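Local coordinates for protein FACT-Spt16 (Cicer arietinum, PDB 5CE6) that forms the N-terminal domain of the Spt16 subunit of FACT, a histone chaperone complex acting in transcription, and probably takes part in binding histones H3-H4, at residues G275-R280 and A295-C300; I313-L318 and G447-K452; S326-V331 and P365-C370; K334-V339 and L429-I434; A375-G378 and F383-S386. One frame throughout, in Å; residues are numbered along the deposited sequence.

Contact 1 (G275-R280 and A295-C300); sequences GKFDLR and ASVIIC. With K (potassium ion), chain D.
The ring of Phe277 lies against two aliphatic side chains of strand 296-306, and this apolar packing carries the contact. Its far end, CZ, meets Val297 CG2 at 3.4 Å, with the two side chains crossing at about a right angle, while CD1 lies 3.7 Å from Ile299 CD1. Both methyls approach the ring obliquely. Val297 O, in contrast, sits in the ring plane at its edge, 3.6 Å from CZ. Leu279 adds a smaller touch, its CD2 reaching Ile299 CD1 at 3.8 Å, so that one isoleucine methyl serves both loop residues. The ring is sent to the strand by a first torsion of -58°, which sets CG beside the backbone N and anti to the carbonyl carbon. An alanine here would take away the ring and would probably leave Val297 CG2 and Ile299 CD1 without their main apolar cover from the loop. Beyond the ring Asp278 ties the loop to itself: its OD1 accepts from Arg280 N in an Asx turn, and its carboxylate is gripped side-on by Arg280 NE and NH2. At the start of the other segment, Ala295 O binds the potassium ion at 2.9 Å, and Ser420 OG is a further ligand. Strand 424-435 adds Phe425 and Ser426 beside Phe277 and Leu428 beside Ile299, while strand 296-306 pairs antiparallel with strands 270-273 and 309-319.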
# COMPACT_ATOMS: atom_id res chain seq x y z
N GLY A 275 6.28 -1.84 -26.14
CA GLY A 275 5.12 -1.06 -26.54
C GLY A 275 3.86 -1.36 -25.76
O GLY A 275 2.81 -0.77 -26.03
N LYS A 276 3.94 -2.29 -24.81
CA LYS A 276 2.76 -2.66 -24.02
C LYS A 276 2.98 -2.30 -22.55
O LYS A 276 3.54 -3.07 -21.78
CB LYS A 276 2.41 -4.14 -24.19
CG LYS A 276 2.07 -4.51 -25.64
CD LYS A 276 1.54 -5.94 -25.80
CE LYS A 276 1.19 -6.25 -27.26
NZ LYS A 276 0.86 -7.69 -27.45
N PHE A 277 2.54 -1.09 -22.19
CA PHE A 277 2.76 -0.58 -20.85
C PHE A 277 1.43 -0.29 -20.17
O PHE A 277 0.40 -0.10 -20.84
CB PHE A 277 3.63 0.69 -20.93
CG PHE A 277 4.94 0.46 -21.59
CD1 PHE A 277 5.99 -0.15 -20.89
CD2 PHE A 277 5.14 0.83 -22.92
CE1 PHE A 277 7.22 -0.37 -21.51
CE2 PHE A 277 6.36 0.62 -23.55
CZ PHE A 277 7.40 0.01 -22.85
N ASP A 278 1.45 -0.28 -18.84
CA ASP A 278 0.25 -0.04 -18.07
C ASP A 278 0.74 0.42 -16.72
O ASP A 278 1.33 -0.36 -15.97
CB ASP A 278 -0.54 -1.34 -17.94
CG ASP A 278 -1.87 -1.17 -17.21
OD1 ASP A 278 -2.13 -0.10 -16.63
OD2 ASP A 278 -2.65 -2.14 -17.20
N LEU A 279 0.56 1.70 -16.43
CA LEU A 279 1.11 2.24 -15.19
C LEU A 279 0.16 2.12 -14.01
O LEU A 279 0.47 2.61 -12.92
CB LEU A 279 1.55 3.69 -15.37
CG LEU A 279 2.54 3.93 -16.50
CD1 LEU A 279 3.06 5.36 -16.45
CD2 LEU A 279 3.69 2.94 -16.42
N ARG A 280 -0.99 1.49 -14.19
CA ARG A 280 -1.87 1.23 -13.05
C ARG A 280 -1.19 0.23 -12.12
O ARG A 280 -0.47 -0.65 -12.58
CB ARG A 280 -3.23 0.72 -13.53
CG ARG A 280 -4.01 1.76 -14.32
CD ARG A 280 -5.24 1.17 -14.93
NE ARG A 280 -4.93 0.12 -15.89
CZ ARG A 280 -5.86 -0.58 -16.54
NH1 ARG A 280 -7.14 -0.32 -16.31
NH2 ARG A 280 -5.51 -1.53 -17.40
N ALA A 295 15.83 1.87 -29.54
CA ALA A 295 14.75 2.76 -29.10
C ALA A 295 13.72 2.04 -28.25
O ALA A 295 12.51 2.15 -28.48
CB ALA A 295 14.09 3.43 -30.29
N SER A 296 14.20 1.31 -27.25
CA SER A 296 13.32 0.52 -26.40
C SER A 296 13.35 0.98 -24.97
O SER A 296 14.33 1.55 -24.50
CB SER A 296 13.72 -0.95 -26.45
OG SER A 296 13.33 -1.53 -27.67
N VAL A 297 12.25 0.72 -24.25
CA VAL A 297 12.26 0.97 -22.81
C VAL A 297 11.69 -0.24 -22.10
O VAL A 297 10.88 -0.98 -22.66
CB VAL A 297 11.49 2.25 -22.40
CG1 VAL A 297 12.05 3.48 -23.12
CG2 VAL A 297 10.03 2.12 -22.69
N ILE A 298 12.13 -0.44 -20.87
CA ILE A 298 11.71 -1.57 -20.04
C ILE A 298 11.31 -1.02 -18.69
O ILE A 298 12.10 -0.30 -18.06
CB ILE A 298 12.86 -2.60 -19.87
CG1 ILE A 298 13.25 -3.18 -21.23
CG2 ILE A 298 12.46 -3.72 -18.89
CD1 ILE A 298 14.57 -3.96 -21.23
N ILE A 299 10.11 -1.34 -18.23
CA ILE A 299 9.67 -0.89 -16.91
C ILE A 299 9.64 -2.07 -15.94
O ILE A 299 9.14 -3.14 -16.27
CB ILE A 299 8.27 -0.24 -16.96
CG1 ILE A 299 8.30 1.03 -17.81
CG2 ILE A 299 7.77 0.10 -15.55
CD1 ILE A 299 6.94 1.72 -17.90
N CYS A 300 10.23 -1.87 -14.76
CA CYS A 300 10.15 -2.87 -13.69
C CYS A 300 9.71 -2.23 -12.39
O CYS A 300 10.30 -1.26 -11.92
CB CYS A 300 11.49 -3.58 -13.45
SG CYS A 300 11.44 -4.70 -12.00
K K D . 11.10 0.18 -30.06
O HOH W 1 11.42 -1.46 -32.48

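Contact 2 (I313-L318 and G447-K452)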
# COMPACT_ATOMS: atom_id res chain seq x y z
N ILE A 313 9.48 -0.02 -5.28
CA ILE A 313 10.44 0.69 -6.12
C ILE A 313 10.04 0.43 -7.56
O ILE A 313 9.42 -0.58 -7.86
CB ILE A 313 11.89 0.21 -5.85
CG1 ILE A 313 12.92 1.21 -6.39
CG2 ILE A 313 12.15 -1.16 -6.50
CD1 ILE A 313 14.36 0.73 -6.20
N ALA A 314 10.35 1.36 -8.45
CA ALA A 314 10.12 1.14 -9.87
C ALA A 314 11.21 1.87 -10.61
O ALA A 314 11.57 2.99 -10.24
CB ALA A 314 8.75 1.65 -10.30
N ARG A 315 11.74 1.23 -11.65
CA ARG A 315 12.79 1.83 -12.48
C ARG A 315 12.47 1.58 -13.93
O ARG A 315 11.80 0.61 -14.27
CB ARG A 315 14.15 1.21 -12.15
CG ARG A 315 14.67 1.53 -10.74
CD ARG A 315 15.08 3.00 -10.63
NE ARG A 315 15.61 3.32 -9.29
CZ ARG A 315 14.89 3.82 -8.29
NH1 ARG A 315 13.59 4.05 -8.45
NH2 ARG A 315 15.46 4.10 -7.13
N THR A 316 12.94 2.47 -14.79
CA THR A 316 12.81 2.29 -16.23
C THR A 316 14.22 2.23 -16.82
O THR A 316 15.09 3.03 -16.46
CB THR A 316 12.06 3.45 -16.85
OG1 THR A 316 10.75 3.50 -16.28
CG2 THR A 316 11.92 3.27 -18.36
N PHE A 317 14.44 1.27 -17.70
CA PHE A 317 15.73 1.12 -18.36
C PHE A 317 15.55 1.38 -19.85
O PHE A 317 14.54 1.03 -20.44
CB PHE A 317 16.30 -0.28 -18.09
CG PHE A 317 16.38 -0.60 -16.63
CD1 PHE A 317 17.44 -0.15 -15.86
CD2 PHE A 317 15.38 -1.34 -16.02
CE1 PHE A 317 17.51 -0.43 -14.51
CE2 PHE A 317 15.44 -1.62 -14.66
CZ PHE A 317 16.50 -1.17 -13.91
N LEU A 318 16.55 2.03 -20.44
CA LEU A 318 16.42 2.51 -21.79
C LEU A 318 17.51 1.84 -22.62
O LEU A 318 18.67 1.84 -22.23
CB LEU A 318 16.57 4.04 -21.84
CG LEU A 318 15.43 4.92 -21.29
CD1 LEU A 318 15.27 4.80 -19.79
CD2 LEU A 318 15.65 6.39 -21.66
N GLY A 447 21.38 3.70 -6.10
CA GLY A 447 22.35 4.16 -7.06
C GLY A 447 21.72 5.15 -8.01
O GLY A 447 20.49 5.27 -8.06
N SER A 448 22.55 5.86 -8.76
CA SER A 448 22.07 6.93 -9.63
C SER A 448 20.93 6.52 -10.55
O SER A 448 21.00 5.50 -11.24
CB SER A 448 23.22 7.50 -10.45
OG SER A 448 22.73 8.41 -11.42
N LYS A 449 19.87 7.33 -10.54
CA LYS A 449 18.74 7.14 -11.43
C LYS A 449 18.96 7.92 -12.70
O LYS A 449 18.10 7.91 -13.59
CB LYS A 449 17.45 7.64 -10.77
CG LYS A 449 16.91 6.74 -9.71
CD LYS A 449 15.62 7.30 -9.12
CE LYS A 449 15.84 8.42 -8.13
NZ LYS A 449 14.55 8.70 -7.41
N ALA A 450 20.09 8.63 -12.78
CA ALA A 450 20.39 9.45 -13.94
C ALA A 450 20.38 8.58 -15.17
O ALA A 450 20.69 7.39 -15.10
CB ALA A 450 21.73 10.15 -13.79
N LEU A 451 19.99 9.19 -16.28
CA LEU A 451 19.91 8.54 -17.58
C LEU A 451 21.13 7.68 -17.89
O LEU A 451 20.99 6.52 -18.30
CB LEU A 451 19.75 9.60 -18.67
CG LEU A 451 19.61 9.09 -20.10
CD1 LEU A 451 18.33 8.31 -20.23
CD2 LEU A 451 19.64 10.25 -21.07
N LYS A 452 22.32 8.24 -17.67
CA LYS A 452 23.57 7.55 -18.02
C LYS A 452 23.71 6.21 -17.31
O LYS A 452 24.39 5.30 -17.80
CB LYS A 452 24.78 8.44 -17.69
CG LYS A 452 25.06 8.56 -16.19
CD LYS A 452 26.47 9.05 -15.92
CE LYS A 452 26.80 8.97 -14.44
NZ LYS A 452 25.79 9.69 -13.60
O HOH W 2 18.38 4.91 -6.63
O HOH W 3 18.64 3.36 -9.81
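Arg315 and Lys449, their CA atoms 8.0 Å apart, bring strand 309-319 beside the loop that leads into the short helix 451-454. The side chains cross at about a right angle, and the aliphatic part of the lysine lies over the arginine head: Lys449 CD sits above the centre of the guanidinium, 3.7 Å from Arg315 CZ. Ile313 CD1 covers the opposite face, nearer the rim, so the flat group is sandwiched between hydrocarbon. A bend at chi2 (-70°) swings the guanidinium back along its own strand, where Arg315 NH1 donates to Ala314 O at 2.9 Å. Two waters link it to the loop: one accepts from Arg315 NH2 and donates to Gly447 O at 2.6 Å, the other joins Arg315 NE to the same carbonyl. Further along, Leu318 CD2 touches Leu451 CD1 at 3.6 Å. A leucine in place of Arg315 would probably leave Asp431 OD1 without its salt-bridge mate, Arg315 NH2, and the two waters without their donors. Lys449 NZ, 4.7 Å from Arg315 NH2, bonds to Asp431 OD2 and to Gln336 OE1. The two cations therefore converge on one aspartate, each on its own oxygen, and its negative charge probably offsets the repulsion between them.

Contact 3 (S326-V331 and P365-C370); sequences SKAYEV and PDMVSC
Met367 reaches across to Ala328 and joins helix 323-342 of the pita-bread fold, the fold of the M24 metallopeptidase family, to the turns that follow helix 349-363. The tight part is made by a single pair of residues. Met367 comes in as a nearly straight rod: CG stands beside the backbone N (chi1 -65°), and the chain beyond it is extended, so the thioether is carried out to the helix surface. There SD lies 3.7 Å from Ala328 CB and CE follows at 3.8 Å from the same methyl. Both also touch Ala328 CA, so the end of the methionine lies alongside the helix backbone at a place where the side chain is small. Leu413 of strand 403-414 packs against both partners, and Phe410 lies against Met367, so that this part of the contact is buried.

The other side is looser. Lys327, an exposed residue, runs out fully extended and crosses the methionine obliquely, giving only its aliphatic part: CD is 4.2 Å from Met367 CE. Its charged end goes on toward the close of helix 349-363, where NZ makes a weak hydrogen bond to Asp363 O. Asp366 carries the opposite charge, but Lys327 NZ is 6.8 Å from Asp366 OD2, so any attraction there is probably mild. Residues 365-370 keep helical backbone angles throughout but lack a helix's regular bonding pattern. Within this segment Cys370 N bonds to Met367 O at 2.9 Å, three residues back.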
# COMPACT_ATOMS: atom_id res chain seq x y z
N SER A 326 14.80 9.71 -24.27
CA SER A 326 15.87 10.16 -23.39
C SER A 326 15.46 11.42 -22.64
O SER A 326 15.62 11.51 -21.42
CB SER A 326 17.14 10.46 -24.20
OG SER A 326 17.63 9.30 -24.82
N LYS A 327 14.95 12.40 -23.39
CA LYS A 327 14.49 13.64 -22.79
C LYS A 327 13.38 13.38 -21.78
O LYS A 327 13.40 13.90 -20.67
CB LYS A 327 13.98 14.62 -23.85
CG LYS A 327 13.38 15.89 -23.24
CD LYS A 327 12.85 16.87 -24.28
CE LYS A 327 12.23 18.09 -23.59
NZ LYS A 327 11.62 19.08 -24.52
N ALA A 328 12.39 12.58 -22.18
CA ALA A 328 11.27 12.31 -21.30
C ALA A 328 11.75 11.69 -19.99
O ALA A 328 11.24 11.99 -18.92
CB ALA A 328 10.27 11.40 -21.98
N TYR A 329 12.73 10.79 -20.08
CA TYR A 329 13.22 10.16 -18.87
C TYR A 329 13.89 11.19 -17.97
O TYR A 329 13.66 11.19 -16.76
CB TYR A 329 14.16 8.98 -19.15
CG TYR A 329 14.64 8.37 -17.85
CD1 TYR A 329 15.83 8.78 -17.27
CD2 TYR A 329 13.87 7.42 -17.18
CE1 TYR A 329 16.25 8.27 -16.08
CE2 TYR A 329 14.28 6.91 -15.98
CZ TYR A 329 15.47 7.32 -15.44
OH TYR A 329 15.89 6.81 -14.24
N GLU A 330 14.71 12.06 -18.55
CA GLU A 330 15.39 13.09 -17.77
C GLU A 330 14.37 13.98 -17.07
O GLU A 330 14.54 14.32 -15.88
CB GLU A 330 16.31 13.92 -18.66
CG GLU A 330 17.47 13.13 -19.22
CD GLU A 330 18.48 14.00 -19.94
OE1 GLU A 330 19.62 14.11 -19.43
OE2 GLU A 330 18.14 14.56 -20.99
N VAL A 331 13.32 14.34 -17.80
CA VAL A 331 12.26 15.19 -17.25
C VAL A 331 11.49 14.47 -16.14
O VAL A 331 11.20 15.06 -15.08
CB VAL A 331 11.31 15.68 -18.35
CG1 VAL A 331 10.16 16.48 -17.76
CG2 VAL A 331 12.07 16.53 -19.37
N PRO A 365 6.71 21.12 -22.11
CA PRO A 365 5.29 21.46 -21.99
C PRO A 365 4.36 20.51 -22.75
O PRO A 365 3.24 20.25 -22.30
CB PRO A 365 5.22 22.88 -22.55
CG PRO A 365 6.47 23.04 -23.37
CD PRO A 365 7.50 22.25 -22.64
N ASP A 366 4.83 19.98 -23.87
CA ASP A 366 4.01 19.07 -24.67
C ASP A 366 3.84 17.70 -24.02
O ASP A 366 2.99 16.91 -24.44
CB ASP A 366 4.60 18.93 -26.08
CG ASP A 366 4.71 20.26 -26.80
OD1 ASP A 366 3.85 21.14 -26.57
OD2 ASP A 366 5.66 20.43 -27.59
N MET A 367 4.63 17.41 -22.99
CA MET A 367 4.53 16.13 -22.29
C MET A 367 3.64 16.18 -21.05
O MET A 367 3.35 15.15 -20.45
CB MET A 367 5.91 15.61 -21.89
CG MET A 367 6.84 15.27 -23.05
SD MET A 367 8.36 14.56 -22.40
CE MET A 367 9.38 14.54 -23.88
N VAL A 368 3.22 17.38 -20.66
CA VAL A 368 2.43 17.55 -19.44
C VAL A 368 1.20 16.65 -19.44
O VAL A 368 0.89 16.00 -18.44
CB VAL A 368 1.99 19.01 -19.23
CG1 VAL A 368 0.94 19.09 -18.14
CG2 VAL A 368 3.18 19.88 -18.88
N SER A 369 0.51 16.58 -20.58
CA SER A 369 -0.70 15.78 -20.69
C SER A 369 -0.47 14.28 -20.48
O SER A 369 -1.42 13.53 -20.22
CB SER A 369 -1.39 16.02 -22.04
OG SER A 369 -0.55 15.64 -23.11
N CYS A 370 0.78 13.84 -20.57
CA CYS A 370 1.07 12.42 -20.40
C CYS A 370 1.49 12.08 -18.98
O CYS A 370 1.66 10.92 -18.66
CB CYS A 370 2.16 11.96 -21.37
SG CYS A 370 1.64 12.01 -23.11

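Contact 4 (K334-V339 and L429-I434); sequences KAQEAV and LADTII
Gln336 gives by far the most surface to this contact, and its amide is laid against strand 424-435 between Leu429 and Asp431. The helix segment 334-339 runs at 26° to the strand segment, with their axes 9.4 Å apart. From the helix the glutamine leaves with CG anti to the backbone N, then bends at chi2 (-136°), well short of full extension, which brings the amide over the strand. NE2 donates to Asp431 OD2 at 3.0 Å in a nearly straight bond. The oxygen lies in the amide plane and is met on its anti lone pair, away from OD1. Leu429, two residues earlier in the strand and also pointing to the helix, packs its CB against Gln336 CD at 3.9 Å. Both polar groups have other partners: Gln336 OE1 accepts from Lys449 NZ, NE2 also makes a weak bond to Val406 O, and Asp431 OD1 accepts from Thr444 OG1. Salt bridges from Arg315 to OD1 and Lys449 to OD2 probably favour the charged carboxylate, and the network probably fixes the amide's turn. A helix lying on a curved antiparallel sheet in this way is a feature of the pita-bread fold of the M24 family.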
# COMPACT_ATOMS: atom_id res chain seq x y z
N LYS A 334 13.56 14.46 -12.94
CA LYS A 334 13.59 15.77 -12.30
C LYS A 334 12.24 16.05 -11.63
O LYS A 334 12.18 16.61 -10.53
CB LYS A 334 13.93 16.84 -13.35
CG LYS A 334 14.08 18.25 -12.82
CD LYS A 334 14.51 19.18 -13.97
CE LYS A 334 14.54 20.63 -13.55
NZ LYS A 334 15.04 21.48 -14.68
N ALA A 335 11.17 15.61 -12.28
CA ALA A 335 9.83 15.79 -11.72
C ALA A 335 9.63 14.93 -10.47
O ALA A 335 9.05 15.39 -9.48
CB ALA A 335 8.76 15.48 -12.75
N GLN A 336 10.09 13.68 -10.52
CA GLN A 336 9.97 12.80 -9.36
C GLN A 336 10.76 13.35 -8.18
O GLN A 336 10.30 13.31 -7.04
CB GLN A 336 10.44 11.38 -9.69
CG GLN A 336 10.00 10.34 -8.62
CD GLN A 336 11.10 9.37 -8.22
OE1 GLN A 336 12.27 9.58 -8.54
NE2 GLN A 336 10.73 8.30 -7.52
N GLU A 337 11.96 13.84 -8.46
CA GLU A 337 12.80 14.42 -7.41
C GLU A 337 12.13 15.65 -6.81
O GLU A 337 12.30 15.94 -5.62
CB GLU A 337 14.17 14.81 -7.95
CG GLU A 337 15.07 13.65 -8.34
CD GLU A 337 16.27 14.10 -9.18
OE1 GLU A 337 16.18 15.14 -9.88
OE2 GLU A 337 17.30 13.41 -9.15
N ALA A 338 11.38 16.39 -7.63
CA ALA A 338 10.68 17.58 -7.17
C ALA A 338 9.54 17.23 -6.22
O ALA A 338 9.29 17.94 -5.24
CB ALA A 338 10.17 18.43 -8.35
N VAL A 339 8.84 16.13 -6.50
CA VAL A 339 7.82 15.65 -5.58
C VAL A 339 8.47 15.29 -4.25
O VAL A 339 7.99 15.71 -3.19
CB VAL A 339 7.06 14.43 -6.13
CG1 VAL A 339 6.05 13.94 -5.12
CG2 VAL A 339 6.36 14.82 -7.42
N LEU A 429 8.97 5.91 -12.53
CA LEU A 429 9.94 5.93 -11.44
C LEU A 429 9.19 5.87 -10.12
O LEU A 429 8.23 6.61 -9.92
CB LEU A 429 10.79 7.21 -11.48
CG LEU A 429 11.88 7.27 -12.54
CD1 LEU A 429 12.54 8.64 -12.52
CD2 LEU A 429 12.93 6.20 -12.24
N ALA A 430 9.62 4.99 -9.23
CA ALA A 430 9.02 4.94 -7.90
C ALA A 430 10.07 4.71 -6.84
O ALA A 430 11.01 3.93 -7.03
CB ALA A 430 7.93 3.87 -7.80
N ASP A 431 9.89 5.39 -5.71
CA ASP A 431 10.69 5.12 -4.52
C ASP A 431 9.84 5.15 -3.26
O ASP A 431 8.76 5.73 -3.26
CB ASP A 431 11.80 6.16 -4.37
CG ASP A 431 12.93 5.95 -5.34
OD1 ASP A 431 13.81 5.11 -5.06
OD2 ASP A 431 12.94 6.62 -6.39
N THR A 432 10.37 4.57 -2.18
CA THR A 432 9.71 4.64 -0.87
C THR A 432 10.44 5.67 -0.03
O THR A 432 11.66 5.63 0.09
CB THR A 432 9.70 3.29 -0.16
OG1 THR A 432 9.06 2.34 -1.00
CG2 THR A 432 8.93 3.37 1.15
N ILE A 433 9.70 6.63 0.52
CA ILE A 433 10.36 7.68 1.30
C ILE A 433 9.74 7.79 2.69
O ILE A 433 8.55 7.54 2.86
CB ILE A 433 10.34 9.04 0.58
CG1 ILE A 433 8.95 9.66 0.64
CG2 ILE A 433 10.84 8.92 -0.87
CD1 ILE A 433 8.95 11.09 0.13
N ILE A 434 10.57 8.17 3.67
CA ILE A 434 10.10 8.30 5.05
C ILE A 434 10.20 9.77 5.42
O ILE A 434 11.23 10.39 5.21
CB ILE A 434 10.99 7.51 6.03
CG1 ILE A 434 11.18 6.08 5.54
CG2 ILE A 434 10.39 7.56 7.44
CD1 ILE A 434 10.03 5.20 5.82

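Contact 5 (A375-G378 and F383-S386); sequences AGTG and FRES
Thr377 and Gly378 meet Arg384 and Glu385 where the chain turns back on itself after strand 376-378. Gly378 pairs with Glu385 in a single antiparallel hydrogen-bonded bridge, Glu385 N donating to Gly378 O at 2.9 Å. The same carbonyl accepts from Thr377 OG1 at 2.8 Å, and the two donors come from opposite faces of its plane. A first torsion of 69° makes this possible: it places the hydroxyl between the backbone N and the carbonyl carbon and leaves CG2 anti to the carbonyl carbon. That methyl lies over one face of the Arg384 guanidinium, toward its rim, 3.6 Å from NH1. The arginine has a straight chain from CG to NE, and the turn at chi4 (89°) sets its flat head crosswise to that chain and broadside to the methyl. One water donates both to Thr377 OG1, at 2.6 Å, and to Phe383 O, bridging the segments a second time. Glu385 lies with its extended side chain along Gly378, its CB 3.4 Å from Gly378 O, and its carboxylate goes on to a salt bridge with Lys198. A beta carbon on Gly378 would fall 2.5 Å from Glu385 OE1, so glycine suits this close pass. Strand 376-378 is the outermost strand of its antiparallel sheet, pairing with strand 403-414, while Phe383 turns away to stack edge-to-face on Tyr267 and to touch strand 309-319.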
# COMPACT_ATOMS: atom_id res chain seq x y z
N ALA A 375 1.11 11.15 -8.15
CA ALA A 375 2.54 10.93 -7.95
C ALA A 375 2.77 9.89 -6.85
O ALA A 375 3.89 9.74 -6.34
CB ALA A 375 3.26 12.25 -7.60
N GLY A 376 1.72 9.17 -6.48
CA GLY A 376 1.87 8.08 -5.53
C GLY A 376 0.91 8.18 -4.36
O GLY A 376 -0.05 8.96 -4.40
N THR A 377 1.15 7.38 -3.32
CA THR A 377 0.26 7.32 -2.16
C THR A 377 1.04 7.08 -0.89
O THR A 377 2.21 6.70 -0.92
CB THR A 377 -0.77 6.16 -2.26
OG1 THR A 377 -0.10 4.90 -2.14
CG2 THR A 377 -1.54 6.21 -3.57
N GLY A 378 0.37 7.22 0.25
CA GLY A 378 0.93 6.69 1.47
C GLY A 378 1.07 5.18 1.36
O GLY A 378 0.40 4.54 0.55
N PHE A 383 -0.69 -1.50 0.94
CA PHE A 383 0.20 -1.06 -0.12
C PHE A 383 -0.16 0.34 -0.63
O PHE A 383 0.70 1.15 -0.99
CB PHE A 383 0.20 -2.06 -1.28
CG PHE A 383 1.17 -1.70 -2.35
CD1 PHE A 383 2.53 -1.92 -2.15
CD2 PHE A 383 0.73 -1.11 -3.52
CE1 PHE A 383 3.45 -1.53 -3.12
CE2 PHE A 383 1.64 -0.73 -4.49
CZ PHE A 383 2.99 -0.96 -4.30
N ARG A 384 -1.46 0.61 -0.67
CA ARG A 384 -1.96 1.88 -1.14
C ARG A 384 -2.86 2.52 -0.09
O ARG A 384 -3.99 2.08 0.13
CB ARG A 384 -2.71 1.64 -2.44
CG ARG A 384 -3.06 2.84 -3.23
CD ARG A 384 -3.61 2.40 -4.57
NE ARG A 384 -4.19 3.53 -5.29
CZ ARG A 384 -3.49 4.30 -6.11
NH1 ARG A 384 -2.20 4.05 -6.32
NH2 ARG A 384 -4.08 5.32 -6.72
N GLU A 385 -2.36 3.57 0.56
CA GLU A 385 -3.16 4.38 1.47
C GLU A 385 -3.88 5.47 0.67
O GLU A 385 -3.31 6.52 0.37
CB GLU A 385 -2.28 4.95 2.58
CG GLU A 385 -1.60 3.85 3.40
CD GLU A 385 -0.72 4.36 4.52
OE1 GLU A 385 -0.53 5.60 4.63
OE2 GLU A 385 -0.20 3.53 5.29
N SER A 386 -5.13 5.20 0.31
CA SER A 386 -5.86 6.07 -0.61
C SER A 386 -6.07 7.50 -0.12
O SER A 386 -6.11 8.43 -0.93
CB SER A 386 -7.20 5.43 -0.98
OG SER A 386 -7.00 4.21 -1.67
O HOH W 4 1.05 2.79 -3.21

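Contacts 1 and 2 meet within one sheet, where Ile298 O accepts from Phe317 N at 2.8 Å. Contact 2 also meets contact 3, where Tyr329 OH is 2.6 Å from Lys449 O, and contact 4, where Lys449 NZ lies 2.7 Å from Gln336 OE1 and 2.8 Å from Asp431 OD2. Contacts 3 and 4 use successive parts of helix 323-342. Contact 5 touches contact 4 alone, through Val339 CG2 and Ala375 CB at 4.0 Å. The potassium ion belongs to contact 1; the side chains of Leu318 in contact 2 and Ala328 in contact 3 are about 11 and 14 Å from it.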